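Local coordinates for protein Azi13 (Streptomyces sahachiroi, PDB 5HMB) that probably hydrolyses an aromatic (naphthoate-type) thioester as a PaaI-family thioesterase of azinomycin biosynthesis, at residues 76-81 / 126-131. Numbering follows the deposited sequence.
Sequences GVSNST and QVRLHN
Val77 and Ser78 both turn their backbone amides on one carbonyl, that of Arg128, and so illustrate how a classic beta bulge lets an antiparallel pair absorb an extra residue. Val77 N reaches Arg128 O at 2.9 Å and Ser78 N reaches it at 3.1 Å, each donor tilted somewhat out of the carbonyl plane. Beyond the bulge the pairing is regular: Arg128 N returns a bond to Ser78 O, and Ser80 and Gln126 exchange two more, the one from Ser80 N to Gln126 O nearly straight at 171°. At the bulge, Val77 points toward the other strand, where its CG1, anti to the backbone N (chi1 169°), lies alongside the Arg128 aliphatic chain, 3.9 Å from Arg128 CD, while its CG2 sits 3.7 Å from His130 CB. Ser78 OG meets Arg128 CB on the same face, and a bend at chi3 (-63°) turns the arginine's end toward Gln107 and, as a salt bridge, Asp82 of the fourth subunit.

On the other face, Asn79 ND2 approaches Val127 CG2 at 3.8 Å. The amide is fixed from both ends: its OD1 takes the Thr81 hydroxyl proton at 2.8 Å, in plane and on a lone pair, and its ND2 bonds to Glu57 and to the Cys53 carbonyl of helix 49-68. A leucine in place of Asn79 would probably leave the Thr81 hydroxyl, the Glu57 carboxylate and the Cys53 carbonyl without these partners. Val127 and Leu129 pack on that same helix, while residues 78-81 pair antiparallel with a strand of the second subunit. A curved antiparallel sheet wrapped around a long helix and continued across a dimer interface is the hallmark of the hot-dog fold of PaaI-type thioesterases.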
ATOM      1  N   GLY A  76     -12.628   2.957  -9.335  1.00 50.24           N
ATOM      2  CA  GLY A  76     -11.558   2.893  -8.357  1.00 46.41           C
ATOM      3  C   GLY A  76     -11.441   1.501  -7.767  1.00 43.04           C
ATOM      4  O   GLY A  76     -12.440   0.825  -7.504  1.00 48.34           O
ATOM      5  N   VAL A  77     -10.203   1.055  -7.615  1.00 40.29           N
ATOM      6  CA  VAL A  77      -9.881  -0.214  -6.981  1.00 44.55           C
ATOM      7  C   VAL A  77      -9.193  -0.015  -5.631  1.00 44.03           C
ATOM      8  O   VAL A  77      -9.560  -0.655  -4.645  1.00 41.68           O
ATOM      9  CB  VAL A  77      -9.010  -1.083  -7.906  1.00 37.27           C
ATOM     10  CG1 VAL A  77      -8.479  -2.257  -7.116  1.00 35.91           C
ATOM     11  CG2 VAL A  77      -9.820  -1.542  -9.108  1.00 43.56           C
ATOM     12  N   SER A  78      -8.140   0.807  -5.587  1.00 41.94           N
ATOM     13  CA  SER A  78      -7.412   1.041  -4.341  1.00 37.86           C
ATOM     14  C   SER A  78      -6.628   2.337  -4.424  1.00 40.29           C
ATOM     15  O   SER A  78      -6.314   2.834  -5.508  1.00 35.95           O
ATOM     16  CB  SER A  78      -6.455  -0.104  -4.002  1.00 44.94           C
ATOM     17  OG  SER A  78      -5.376  -0.160  -4.912  1.00 52.33           O
ATOM     18  N   ASN A  79      -6.260   2.837  -3.248  1.00 37.67           N
ATOM     19  CA  ASN A  79      -5.674   4.159  -3.092  1.00 33.04           C
ATOM     20  C   ASN A  79      -4.725   4.103  -1.902  1.00 40.92           C
ATOM     21  O   ASN A  79      -5.170   3.895  -0.768  1.00 38.69           O
ATOM     22  CB  ASN A  79      -6.771   5.192  -2.866  1.00 35.19           C
ATOM     23  CG  ASN A  79      -6.236   6.587  -2.654  1.00 43.53           C
ATOM     24  OD1 ASN A  79      -5.287   6.807  -1.884  1.00 40.69           O
ATOM     25  ND2 ASN A  79      -6.851   7.556  -3.334  1.00 41.26           N
ATOM     26  N   SER A  80      -3.440   4.323  -2.161  0.63 41.10           N
ATOM     27  CA  SER A  80      -2.410   4.316  -1.127  0.63 38.63           C
ATOM     28  C   SER A  80      -1.724   5.674  -1.140  0.63 40.24           C
ATOM     29  O   SER A  80      -0.979   5.986  -2.076  0.63 37.42           O
ATOM     30  CB  SER A  80      -1.406   3.196  -1.376  0.63 39.95           C
ATOM     31  OG  SER A  80      -0.664   2.927  -0.211  0.63 43.37           O
ATOM     32  N   THR A  81      -1.965   6.473  -0.104  1.00 37.43           N
ATOM     33  CA  THR A  81      -1.456   7.837  -0.036  1.00 33.08           C
ATOM     34  C   THR A  81      -0.570   7.988   1.193  1.00 35.28           C
ATOM     35  O   THR A  81      -0.955   7.572   2.294  1.00 33.90           O
ATOM     36  CB  THR A  81      -2.609   8.851  -0.020  1.00 34.72           C
ATOM     37  OG1 THR A  81      -3.341   8.788  -1.261  1.00 37.99           O
ATOM     38  CG2 THR A  81      -2.107  10.287   0.175  1.00 36.51           C
ATOM     39  N   GLN A 126      -0.744   6.525  -4.860  1.00 36.10           N
ATOM     40  CA  GLN A 126      -0.847   5.621  -5.998  1.00 40.51           C
ATOM     41  C   GLN A 126      -2.271   5.093  -6.063  1.00 43.77           C
ATOM     42  O   GLN A 126      -2.792   4.605  -5.058  1.00 40.05           O
ATOM     43  CB  GLN A 126       0.124   4.446  -5.871  1.00 47.46           C
ATOM     44  CG  GLN A 126       1.509   4.844  -5.414  1.00 47.61           C
ATOM     45  CD  GLN A 126       2.229   5.687  -6.449  1.00 52.46           C
ATOM     46  OE1 GLN A 126       2.289   5.311  -7.623  1.00 47.86           O
ATOM     47  NE2 GLN A 126       2.768   6.838  -6.026  1.00 38.69           N
ATOM     48  N   VAL A 127      -2.887   5.173  -7.242  1.00 35.22           N
ATOM     49  CA  VAL A 127      -4.297   4.849  -7.424  1.00 38.14           C
ATOM     50  C   VAL A 127      -4.417   3.774  -8.504  1.00 38.86           C
ATOM     51  O   VAL A 127      -3.983   3.970  -9.649  1.00 37.48           O
ATOM     52  CB  VAL A 127      -5.129   6.089  -7.787  1.00 40.56           C
ATOM     53  CG1 VAL A 127      -6.559   5.704  -8.092  1.00 36.95           C
ATOM     54  CG2 VAL A 127      -5.119   7.053  -6.645  1.00 36.29           C
ATOM     55  N   ARG A 128      -4.989   2.636  -8.127  1.00 36.67           N
ATOM     56  CA  ARG A 128      -5.254   1.541  -9.044  1.00 39.31           C
ATOM     57  C   ARG A 128      -6.724   1.605  -9.400  1.00 42.80           C
ATOM     58  O   ARG A 128      -7.569   1.750  -8.509  1.00 36.57           O
ATOM     59  CB  ARG A 128      -4.916   0.186  -8.420  1.00 34.40           C
ATOM     60  CG  ARG A 128      -5.380  -1.037  -9.298  1.00 39.90           C
ATOM     61  CD  ARG A 128      -4.940  -2.362  -8.656  1.00 42.76           C
ATOM     62  NE  ARG A 128      -3.477  -2.498  -8.581  1.00 42.36           N
ATOM     63  CZ  ARG A 128      -2.755  -3.041  -9.558  1.00 53.79           C
ATOM     64  NH1 ARG A 128      -3.369  -3.472 -10.659  1.00 41.39           N
ATOM     65  NH2 ARG A 128      -1.434  -3.159  -9.445  1.00 40.25           N
ATOM     66  N   LEU A 129      -7.015   1.535 -10.699  1.00 35.90           N
ATOM     67  CA  LEU A 129      -8.366   1.592 -11.223  1.00 43.16           C
ATOM     68  C   LEU A 129      -8.580   0.459 -12.219  1.00 46.65           C
ATOM     69  O   LEU A 129      -7.642  -0.019 -12.858  1.00 44.04           O
ATOM     70  CB  LEU A 129      -8.640   2.928 -11.910  1.00 36.32           C
ATOM     71  CG  LEU A 129      -8.268   4.203 -11.155  1.00 48.01           C
ATOM     72  CD1 LEU A 129      -7.073   4.876 -11.810  1.00 42.30           C
ATOM     73  CD2 LEU A 129      -9.457   5.150 -11.104  1.00 45.17           C
ATOM     74  N   HIS A 130      -9.828   0.045 -12.356  1.00 52.12           N
ATOM     75  CA  HIS A 130     -10.210  -1.038 -13.256  1.00 50.49           C
ATOM     76  C   HIS A 130     -10.889  -0.433 -14.478  1.00 47.09           C
ATOM     77  O   HIS A 130     -11.662   0.521 -14.352  1.00 41.05           O
ATOM     78  CB  HIS A 130     -11.131  -2.015 -12.518  1.00 45.92           C
ATOM     79  CG  HIS A 130     -11.625  -3.162 -13.348  1.00 71.62           C
ATOM     80  ND1 HIS A 130     -10.782  -4.065 -13.963  1.00 78.78           N
ATOM     81  CD2 HIS A 130     -12.885  -3.569 -13.638  1.00 65.52           C
ATOM     82  CE1 HIS A 130     -11.499  -4.965 -14.613  1.00 67.58           C
ATOM     83  NE2 HIS A 130     -12.778  -4.686 -14.433  1.00 71.41           N
ATOM     84  N   ASN A 131     -10.549  -0.938 -15.669  1.00 46.43           N
ATOM     85  CA  ASN A 131     -11.212  -0.513 -16.904  1.00 47.10           C
ATOM     86  C   ASN A 131     -12.404  -1.418 -17.175  1.00 49.42           C
ATOM     87  O   ASN A 131     -12.229  -2.620 -17.400  1.00 45.72           O
ATOM     88  CB  ASN A 131     -10.281  -0.569 -18.113  1.00 51.17           C
ATOM     89  CG  ASN A 131      -9.061   0.302 -17.964  1.00 49.80           C
ATOM     90  OD1 ASN A 131      -9.127   1.404 -17.429  1.00 40.28           O
ATOM     91  ND2 ASN A 131      -7.939  -0.183 -18.467  1.00 45.38           N
TER